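Local coordinates for protein 3-hydroxyisobutyryl-CoA hydrolase (Mycobacterium thermoresistibile, PDB 4HDT) that probably hydrolyses 3-hydroxy-2-methylpropanoyl-CoA to 3-hydroxy-2-methylpropanoate and coenzyme A, and belongs to the crotonase-like family, at residues L285-T288 with L289-E292; T272-S275 with V276-A280; V131-D134 with T135-M138; A340-D343 with P344-T347. All blocks are in the same frame, centred on the assembly; numbering follows the deposited sequence.

In the fold
Three of the four contacts gather in the helical part of this single-chain crotonase-like enzyme. Contacts 1 and 2 lie on successive helices, 285-299 and 266-279, their centres 11 Å apart; Gln-291 of the first packs on Arg-278 of the second. Contact 4, also centred 11 Å from contact 1, is a surface loop whose Leu-346 rests on Leu-289, with a weak bond from Arg-290 NH1 to Leu-346 O. Contact 3 stands apart, about 26 Å from contacts 1 and 2, centre to centre. Bound zinc ions mark two places: one is about 7 Å from the Thr-135 side chain in contact 3, another about 9 Å from that of Glu-286 in contact 1.

Contact 1 (L285-T288 with L289-E292); sequences LEDT and LRQE
Leu-285 and Leu-289 meet along the opening turns of helix 285-299, Leu-289 buried and Leu-285 at the border of the packed side, while Asp-287 and Arg-290 join on a more exposed flank; the segment illustrates how one amphipathic helix carries two kinds of side-chain pairing. On the packed side, CG of Leu-285 comes within 3.9 Å of CD1 of Leu-289, a branch-to-branch contact one turn apart. Leu-285 reaches its neighbour because its CG stands opposite the backbone N (chi1 179°), beside the carbonyl carbon. Tyr-95 and Ala-99 of helix 85-103 cover Leu-289, and Tyr-155 lies against Leu-285. Glu-286 leads away from the pair, touching Ala-99 and forming a salt bridge with Arg-103. Thr-288 continues the buried side: its CG2 passes 4.0 Å from OE2 of Glu-292. That buried carboxylate is held by its own partners, Gly-152 N at OE1 and Thr-154 OG1 at OE2, whereas the Thr-288 hydroxyl turns back to Ser-284 O. Regular backbone bonds underlie the packing, among them Glu-292 N to Thr-288 O at 2.9 Å.

The other flank is looser and polar. Asp-287 and Arg-290, three residues apart, run alongside each other and point the same way, their carboxylate and guanidinium planes 48° apart. Arg-290 presents its edge, and two of its nitrogens converge on a single carboxylate oxygen: NE reaches OD1 of Asp-287 at 3.0 Å from the anti side, somewhat out of the carboxylate plane, and NH2 reaches the same OD1 at 3.1 Å.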
loop_
_atom_site.group_PDB
_atom_site.type_symbol
_atom_site.label_atom_id
_atom_site.label_comp_id
_atom_site.label_asym_id
_atom_site.label_seq_id
_atom_site.Cartn_x
_atom_site.Cartn_y
_atom_site.Cartn_z
ATOM N N LEU A 285 13.369 5.241 3.440
ATOM C CA LEU A 285 12.401 4.177 3.168
ATOM C C LEU A 285 12.802 2.899 3.907
ATOM O O LEU A 285 11.952 2.229 4.497
ATOM C CB LEU A 285 12.233 3.926 1.677
ATOM C CG LEU A 285 11.289 2.833 1.173
ATOM C CD1 LEU A 285 9.922 3.005 1.775
ATOM C CD2 LEU A 285 11.189 2.828 -0.344
ATOM N N GLU A 286 14.084 2.561 3.888
ATOM C CA GLU A 286 14.541 1.364 4.607
ATOM C C GLU A 286 14.258 1.423 6.108
ATOM O O GLU A 286 13.766 0.449 6.685
ATOM C CB GLU A 286 16.017 1.063 4.329
ATOM C CG GLU A 286 16.319 0.645 2.908
ATOM C CD GLU A 286 16.471 1.789 1.936
ATOM O OE1 GLU A 286 16.538 2.970 2.337
ATOM O OE2 GLU A 286 16.512 1.500 0.736
ATOM N N ASP A 287 14.560 2.537 6.762
ATOM C CA ASP A 287 14.276 2.673 8.177
ATOM C C ASP A 287 12.790 2.567 8.486
ATOM O O ASP A 287 12.382 1.991 9.506
ATOM C CB ASP A 287 14.818 3.981 8.719
ATOM C CG ASP A 287 16.331 4.029 8.756
ATOM O OD1 ASP A 287 16.995 3.003 8.464
ATOM O OD2 ASP A 287 16.817 5.152 9.037
ATOM N N THR A 288 11.960 3.083 7.596
ATOM C CA THR A 288 10.526 2.998 7.767
ATOM C C THR A 288 10.055 1.550 7.653
ATOM O O THR A 288 9.222 1.063 8.446
ATOM C CB THR A 288 9.797 3.908 6.758
ATOM O OG1 THR A 288 10.306 5.246 6.860
ATOM C CG2 THR A 288 8.331 3.954 7.012
ATOM N N LEU A 289 10.546 0.863 6.641
ATOM C CA LEU A 289 10.207 -0.565 6.479
ATOM C C LEU A 289 10.672 -1.379 7.682
ATOM O O LEU A 289 10.063 -2.367 8.018
ATOM C CB LEU A 289 10.823 -1.124 5.193
ATOM C CG LEU A 289 10.140 -0.589 3.918
ATOM C CD1 LEU A 289 11.004 -0.751 2.669
ATOM C CD2 LEU A 289 8.820 -1.276 3.726
ATOM N N ARG A 290 11.802 -1.014 8.293
ATOM C CA ARG A 290 12.251 -1.747 9.494
ATOM C C ARG A 290 11.231 -1.643 10.626
ATOM O O ARG A 290 11.007 -2.602 11.341
ATOM C CB ARG A 290 13.568 -1.192 10.039
ATOM C CG ARG A 290 14.770 -1.407 9.197
ATOM C CD ARG A 290 15.968 -0.778 9.940
ATOM N NE ARG A 290 16.795 0.041 9.062
ATOM C CZ ARG A 290 17.813 -0.432 8.355
ATOM N NH1 ARG A 290 18.173 -1.723 8.403
ATOM N NH2 ARG A 290 18.464 0.390 7.563
ATOM N N GLN A 291 10.632 -0.463 10.781
ATOM C CA GLN A 291 9.599 -0.235 11.769
ATOM C C GLN A 291 8.363 -1.038 11.405
ATOM O O GLN A 291 7.769 -1.720 12.248
ATOM C CB GLN A 291 9.262 1.247 11.864
ATOM C CG GLN A 291 8.168 1.619 12.851
ATOM C CD GLN A 291 8.157 3.121 13.065
ATOM O OE1 GLN A 291 8.911 3.642 13.906
ATOM N NE2 GLN A 291 7.373 3.810 12.288
ATOM N N GLU A 292 7.974 -0.968 10.146
ATOM C CA GLU A 292 6.803 -1.692 9.698
ATOM C C GLU A 292 6.977 -3.197 9.922
ATOM O O GLU A 292 6.029 -3.919 10.243
ATOM C CB GLU A 292 6.537 -1.424 8.216
ATOM C CG GLU A 292 5.971 -0.034 7.896
ATOM C CD GLU A 292 5.787 0.236 6.410
ATOM O OE1 GLU A 292 5.974 -0.687 5.602
ATOM O OE2 GLU A 292 5.453 1.392 6.041
#

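Contact 2 (T272-S275 with V276-A280); sequences TLES and VRRAA
Glu-274 and Arg-278, one helical turn apart, form the salt bridge that dominates this segment. The Arg-278 NE hydrogen runs almost straight (172°) to OE2 of Glu-274, with 2.8 Å between NE and OE2, and it uses the anti lone pair of that oxygen. OE2 lies in the guanidinium plane, and the two flat groups stand nearly perpendicular, 82° apart. A second bond, Arg-278 NH2 to Glu-274 OE2, is bent and weak at 3.4 Å. NH2 has a further acidic partner in Glu-336, and Phe-339 adds a cation-pi contact, so the arginine has two acidic partners and an aromatic one.

The neighbouring pair, Leu-273 and Arg-277, has the same spacing but a different chemistry. Here the leucine lies over a guanidinium face, with CD1 of Leu-273 3.6 Å from NE of Arg-277 and displaced toward the rim. The arginine CG turns to the side of the backbone N (chi1 -74°), and the extended chain then reaches back over Leu-273, where NH1 is fixed by Asp-237 O.

Farther in, Val-276 and Leu-273 pack on Leu-166, and Ala-279 sits against helix 153-158. Beneath it all run the backbone bonds, such as Ala-279 N to Ser-275 O at 2.8 Å. Charged groups at the partly exposed positions, with Val-276, Ala-279 and the buried Leu-273 turned to neighbouring helices: this is the i/i+4 pairing of an amphipathic helix, here helix 266-279 of the crotonase-like enzyme.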
loop_
_atom_site.group_PDB
_atom_site.type_symbol
_atom_site.label_atom_id
_atom_site.label_comp_id
_atom_site.label_asym_id
_atom_site.label_seq_id
_atom_site.Cartn_x
_atom_site.Cartn_y
_atom_site.Cartn_z
ATOM N N THR A 272 -1.689 2.107 14.025
ATOM C CA THR A 272 -1.616 2.840 12.772
ATOM C C THR A 272 -1.356 4.335 12.992
ATOM O O THR A 272 -0.481 4.927 12.352
ATOM C CB THR A 272 -2.850 2.584 11.902
ATOM O OG1 THR A 272 -2.845 1.200 11.529
ATOM C CG2 THR A 272 -2.803 3.422 10.631
ATOM N N LEU A 273 -2.104 4.934 13.911
ATOM C CA LEU A 273 -1.868 6.331 14.240
ATOM C C LEU A 273 -0.428 6.556 14.713
ATOM O O LEU A 273 0.263 7.475 14.236
ATOM C CB LEU A 273 -2.875 6.827 15.276
ATOM C CG LEU A 273 -2.750 8.296 15.727
ATOM C CD1 LEU A 273 -2.845 9.208 14.510
ATOM C CD2 LEU A 273 -3.846 8.612 16.745
ATOM N N GLU A 274 0.042 5.693 15.590
ATOM C CA GLU A 274 1.409 5.827 16.113
ATOM C C GLU A 274 2.448 5.573 15.013
ATOM O O GLU A 274 3.477 6.265 14.965
ATOM C CB GLU A 274 1.628 4.896 17.291
ATOM C CG GLU A 274 2.974 5.025 17.965
ATOM C CD GLU A 274 3.164 6.303 18.762
ATOM O OE1 GLU A 274 2.184 7.017 19.126
ATOM O OE2 GLU A 274 4.346 6.614 19.010
ATOM N N SER A 275 2.169 4.611 14.129
ATOM C CA SER A 275 3.111 4.286 13.054
ATOM C C SER A 275 3.299 5.459 12.110
ATOM O O SER A 275 4.411 5.794 11.708
ATOM C CB SER A 275 2.624 3.061 12.274
ATOM O OG SER A 275 2.703 1.918 13.100
ATOM N N VAL A 276 2.190 6.106 11.722
ATOM C CA VAL A 276 2.286 7.190 10.763
ATOM C C VAL A 276 3.015 8.367 11.415
ATOM O O VAL A 276 3.865 9.011 10.796
ATOM C CB VAL A 276 0.889 7.568 10.208
ATOM C CG1 VAL A 276 0.983 8.821 9.351
ATOM C CG2 VAL A 276 0.306 6.442 9.403
ATOM N N ARG A 277 2.702 8.638 12.666
ATOM C CA ARG A 277 3.393 9.714 13.374
ATOM C C ARG A 277 4.885 9.464 13.531
ATOM O O ARG A 277 5.688 10.380 13.330
ATOM C CB ARG A 277 2.739 9.925 14.702
ATOM C CG ARG A 277 1.423 10.605 14.536
ATOM C CD ARG A 277 0.912 10.830 15.917
ATOM N NE ARG A 277 -0.372 11.445 15.843
ATOM C CZ ARG A 277 -1.207 11.506 16.877
ATOM N NH1 ARG A 277 -0.896 10.965 18.059
ATOM N NH2 ARG A 277 -2.355 12.077 16.692
ATOM N N ARG A 278 5.277 8.232 13.853
ATOM C CA ARG A 278 6.709 7.890 13.943
ATOM C C ARG A 278 7.390 7.923 12.569
ATOM O O ARG A 278 8.477 8.444 12.441
ATOM C CB ARG A 278 6.903 6.515 14.595
ATOM C CG ARG A 278 6.594 6.482 16.086
ATOM C CD ARG A 278 6.955 5.161 16.696
ATOM N NE ARG A 278 6.473 5.062 18.062
ATOM C CZ ARG A 278 6.951 4.215 18.976
ATOM N NH1 ARG A 278 7.987 3.418 18.720
ATOM N NH2 ARG A 278 6.416 4.211 20.182
ATOM N N ALA A 279 6.721 7.426 11.525
ATOM C CA ALA A 279 7.237 7.436 10.160
ATOM C C ALA A 279 7.514 8.840 9.647
ATOM O O ALA A 279 8.477 9.070 8.941
ATOM C CB ALA A 279 6.287 6.704 9.224
ATOM N N ALA A 280 6.713 9.780 10.081
ATOM C CA ALA A 280 6.909 11.163 9.660
ATOM C C ALA A 280 8.270 11.690 10.107
ATOM O O ALA A 280 8.748 12.687 9.551
ATOM C CB ALA A 280 5.779 12.040 10.168
#

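Contact 3 (V131-D134 with T135-M138); sequences VVTD and TTKM
Thr-133 and Thr-136 clasp each other at the ends of a type I beta turn joining strand 129-132 to strand 137-139. The Thr-133 N-H points nearly straight (173°) at OG1 of Thr-136, with N and OG1 2.8 Å apart. In the opposite sense, Thr-135 N donates to OG1 of Thr-133 at 3.0 Å, an ST turn nested in the larger one; the turn's own bond, Thr-136 N to Thr-133 O, is weak at 3.3 Å. Behind the hydroxyls, CG1 of Val-132 meets the Met-138 CE methyl at 3.9 Å, the two side chains crossing at about a right angle.

Water ties the backbone together outside the turn: one molecule bridges Asp-134 O and Thr-136 O, its bond to Thr-136 O being 2.7 Å. The next shell comes from Met-112 O, which binds the Thr-136 hydroxyl, and Asp-113 OD1, which binds that of Thr-133. Asp-134 OD1 takes the backbone N-H of His-192, whose side chain binds zinc with Glu-64, so the turn probably helps to position that ligand. Since Met-112 O can only accept, the Thr-136 hydroxyl must both receive the Thr-133 N-H and give its own proton onward.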
loop_
_atom_site.group_PDB
_atom_site.type_symbol
_atom_site.label_atom_id
_atom_site.label_comp_id
_atom_site.label_asym_id
_atom_site.label_seq_id
_atom_site.Cartn_x
_atom_site.Cartn_y
_atom_site.Cartn_z
ATOM N N VAL A 131 1.637 5.651 -12.714
ATOM C CA VAL A 131 0.469 6.024 -13.557
ATOM C C VAL A 131 -0.818 5.504 -12.914
ATOM O O VAL A 131 -0.902 4.320 -12.501
ATOM C CB VAL A 131 0.602 5.432 -14.967
ATOM C CG1 VAL A 131 -0.610 5.768 -15.821
ATOM C CG2 VAL A 131 1.914 5.899 -15.639
ATOM N N VAL A 132 -1.785 6.394 -12.768
ATOM C CA VAL A 132 -3.139 6.014 -12.345
ATOM C C VAL A 132 -4.122 6.392 -13.424
ATOM O O VAL A 132 -3.775 7.083 -14.386
ATOM C CB VAL A 132 -3.541 6.654 -10.993
ATOM C CG1 VAL A 132 -2.783 6.019 -9.826
ATOM C CG2 VAL A 132 -3.292 8.153 -11.019
ATOM N N THR A 133 -5.358 5.888 -13.315
ATOM C CA THR A 133 -6.335 6.057 -14.375
ATOM C C THR A 133 -7.671 6.513 -13.789
ATOM O O THR A 133 -7.787 6.710 -12.570
ATOM C CB THR A 133 -6.613 4.724 -15.113
ATOM O OG1 THR A 133 -7.388 3.851 -14.241
ATOM C CG2 THR A 133 -5.333 4.023 -15.529
ATOM N N ASP A 134 -8.683 6.616 -14.645
ATOM C CA ASP A 134 -9.999 6.983 -14.191
ATOM C C ASP A 134 -10.755 5.852 -13.467
ATOM O O ASP A 134 -11.886 6.088 -12.996
ATOM C CB ASP A 134 -10.841 7.556 -15.322
ATOM C CG ASP A 134 -10.889 6.685 -16.547
ATOM O OD1 ASP A 134 -10.139 5.691 -16.603
ATOM O OD2 ASP A 134 -11.684 6.999 -17.474
ATOM N N THR A 135 -10.187 4.648 -13.440
ATOM C CA THR A 135 -10.810 3.530 -12.704
ATOM C C THR A 135 -10.057 3.208 -11.438
ATOM O O THR A 135 -10.462 2.308 -10.681
ATOM C CB THR A 135 -10.885 2.244 -13.563
ATOM O OG1 THR A 135 -9.535 1.771 -13.797
ATOM C CG2 THR A 135 -11.615 2.535 -14.885
ATOM N N THR A 136 -8.903 3.868 -11.210
ATOM C CA THR A 136 -8.134 3.594 -10.001
ATOM C C THR A 136 -8.964 3.704 -8.712
ATOM O O THR A 136 -9.669 4.718 -8.491
ATOM C CB THR A 136 -6.901 4.520 -9.942
ATOM O OG1 THR A 136 -6.089 4.280 -11.116
ATOM C CG2 THR A 136 -6.098 4.331 -8.637
ATOM N N LYS A 137 -8.911 2.638 -7.906
ATOM C CA LYS A 137 -9.490 2.589 -6.556
ATOM C C LYS A 137 -8.373 2.109 -5.662
ATOM O O LYS A 137 -8.087 0.901 -5.591
ATOM C CB LYS A 137 -10.744 1.697 -6.509
ATOM C CG LYS A 137 -11.846 2.304 -7.389
ATOM C CD LYS A 137 -13.162 1.582 -7.307
ATOM C CE LYS A 137 -14.210 2.238 -8.206
ATOM N NZ LYS A 137 -13.991 1.966 -9.683
ATOM N N MET A 138 -7.709 3.072 -5.006
ATOM C CA MET A 138 -6.491 2.798 -4.236
ATOM C C MET A 138 -6.794 2.881 -2.764
ATOM O O MET A 138 -7.558 3.729 -2.332
ATOM C CB MET A 138 -5.378 3.784 -4.629
ATOM C CG MET A 138 -3.997 3.453 -4.047
ATOM S SD MET A 138 -2.657 4.516 -4.645
ATOM C CE MET A 138 -2.575 4.143 -6.368
HETATM O O HOH W 1 -11.647 5.908 -9.869
HETATM O O HOH W 2 -13.490 4.528 -10.569
#

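Contact 4 (A340-D343 with P344-T347); sequences APVD and PELT
Pro-341 begins the contact by leaning against the carboxylate of Glu-345: its CA and CB lie 3.5 and 3.6 Å from OE2 of Glu-345, a CH-to-oxygen approach in the loop that follows helix 332-336. The ring also touches Arg-294 of helix 285-299, which supplies the salt bridge to that same OE2.

Val-342 comes next and meets the glutamate with both backbone and side chain. Its N-H reaches Glu-345 OE2 in a weak bond of 3.4 Å, bent to 146°. Its carbonyl is less well matched, since Val-342 O stands 3.2 Å from OE2 and both atoms are acceptors; the nearby Arg-294 charge probably offsets the repulsion. The glutamate arrives here because its chain folds back at chi2 (-82°), carrying the carboxylate toward the preceding part of the loop instead of outward. On the side-chain part of Val-342, CG2 packs 3.6 Å from Pro-344 O and 3.8 Å from Glu-345 OE1, while its side chain also touches Tyr-293.

Asp-343 closes the walk at the bend itself. The peptide bond to Pro-344 is cis, which draws the two CA atoms to 2.9 Å. The Asp-343 carboxylate folds over the linkage, with OD1 of Asp-343 3.1 Å from Pro-344 N, an atom that has no hydrogen to offer. With Asp-343 and Pro-344 at its two central positions, and backbone angles near the standard ones, the bend is consistent with a type VIb turn, the cis-proline turn that reverses a chain without requiring a backbone hydrogen bond.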
loop_
_atom_site.group_PDB
_atom_site.type_symbol
_atom_site.label_atom_id
_atom_site.label_comp_id
_atom_site.label_asym_id
_atom_site.label_seq_id
_atom_site.Cartn_x
_atom_site.Cartn_y
_atom_site.Cartn_z
ATOM N N ALA A 340 8.306 -3.328 19.411
ATOM C CA ALA A 340 9.419 -4.028 20.029
ATOM C C ALA A 340 10.412 -4.541 18.988
ATOM O O ALA A 340 10.035 -4.938 17.852
ATOM C CB ALA A 340 8.918 -5.165 20.888
ATOM N N PRO A 341 11.706 -4.520 19.359
ATOM C CA PRO A 341 12.737 -5.156 18.535
ATOM C C PRO A 341 12.427 -6.594 18.238
ATOM O O PRO A 341 11.845 -7.289 19.072
ATOM C CB PRO A 341 13.976 -5.147 19.443
ATOM C CG PRO A 341 13.774 -4.004 20.358
ATOM C CD PRO A 341 12.280 -3.808 20.512
ATOM N N VAL A 342 12.880 -7.050 17.083
ATOM C CA VAL A 342 12.749 -8.448 16.702
ATOM C C VAL A 342 14.123 -8.939 16.241
ATOM O O VAL A 342 15.012 -8.134 16.004
ATOM C CB VAL A 342 11.693 -8.619 15.598
ATOM C CG1 VAL A 342 10.333 -8.162 16.113
ATOM C CG2 VAL A 342 12.104 -7.908 14.306
ATOM N N ASP A 343 14.285 -10.248 16.115
ATOM C CA ASP A 343 15.591 -10.834 15.821
ATOM C C ASP A 343 15.376 -11.989 14.857
ATOM O O ASP A 343 14.866 -13.035 15.263
ATOM C CB ASP A 343 16.257 -11.302 17.107
ATOM C CG ASP A 343 17.690 -11.789 16.886
ATOM O OD1 ASP A 343 18.111 -12.004 15.731
ATOM O OD2 ASP A 343 18.413 -11.979 17.877
ATOM N N PRO A 344 15.808 -11.838 13.589
ATOM C CA PRO A 344 16.580 -10.728 13.076
ATOM C C PRO A 344 15.678 -9.557 12.733
ATOM O O PRO A 344 14.510 -9.744 12.402
ATOM C CB PRO A 344 17.201 -11.298 11.793
ATOM C CG PRO A 344 16.190 -12.253 11.306
ATOM C CD PRO A 344 15.695 -12.921 12.585
ATOM N N GLU A 345 16.242 -8.367 12.818
ATOM C CA GLU A 345 15.608 -7.190 12.266
ATOM C C GLU A 345 15.625 -7.293 10.735
ATOM O O GLU A 345 16.399 -8.067 10.142
ATOM C CB GLU A 345 16.350 -5.937 12.701
ATOM C CG GLU A 345 16.446 -5.725 14.202
ATOM C CD GLU A 345 15.225 -5.094 14.852
ATOM O OE1 GLU A 345 14.234 -4.777 14.192
ATOM O OE2 GLU A 345 15.254 -4.903 16.080
ATOM N N LEU A 346 14.783 -6.496 10.076
ATOM C CA LEU A 346 14.772 -6.450 8.612
ATOM C C LEU A 346 16.104 -5.782 8.200
ATOM O O LEU A 346 16.487 -4.742 8.758
ATOM C CB LEU A 346 13.561 -5.638 8.124
ATOM C CG LEU A 346 13.496 -5.378 6.625
ATOM C CD1 LEU A 346 13.271 -6.674 5.883
ATOM C CD2 LEU A 346 12.410 -4.404 6.244
ATOM N N THR A 347 16.815 -6.425 7.279
ATOM C CA THR A 347 18.064 -5.888 6.721
ATOM C C THR A 347 18.008 -5.901 5.189
ATOM O O THR A 347 17.205 -6.615 4.582
ATOM C CB THR A 347 19.292 -6.695 7.202
ATOM O OG1 THR A 347 19.119 -8.082 6.866
ATOM C CG2 THR A 347 19.416 -6.541 8.684
#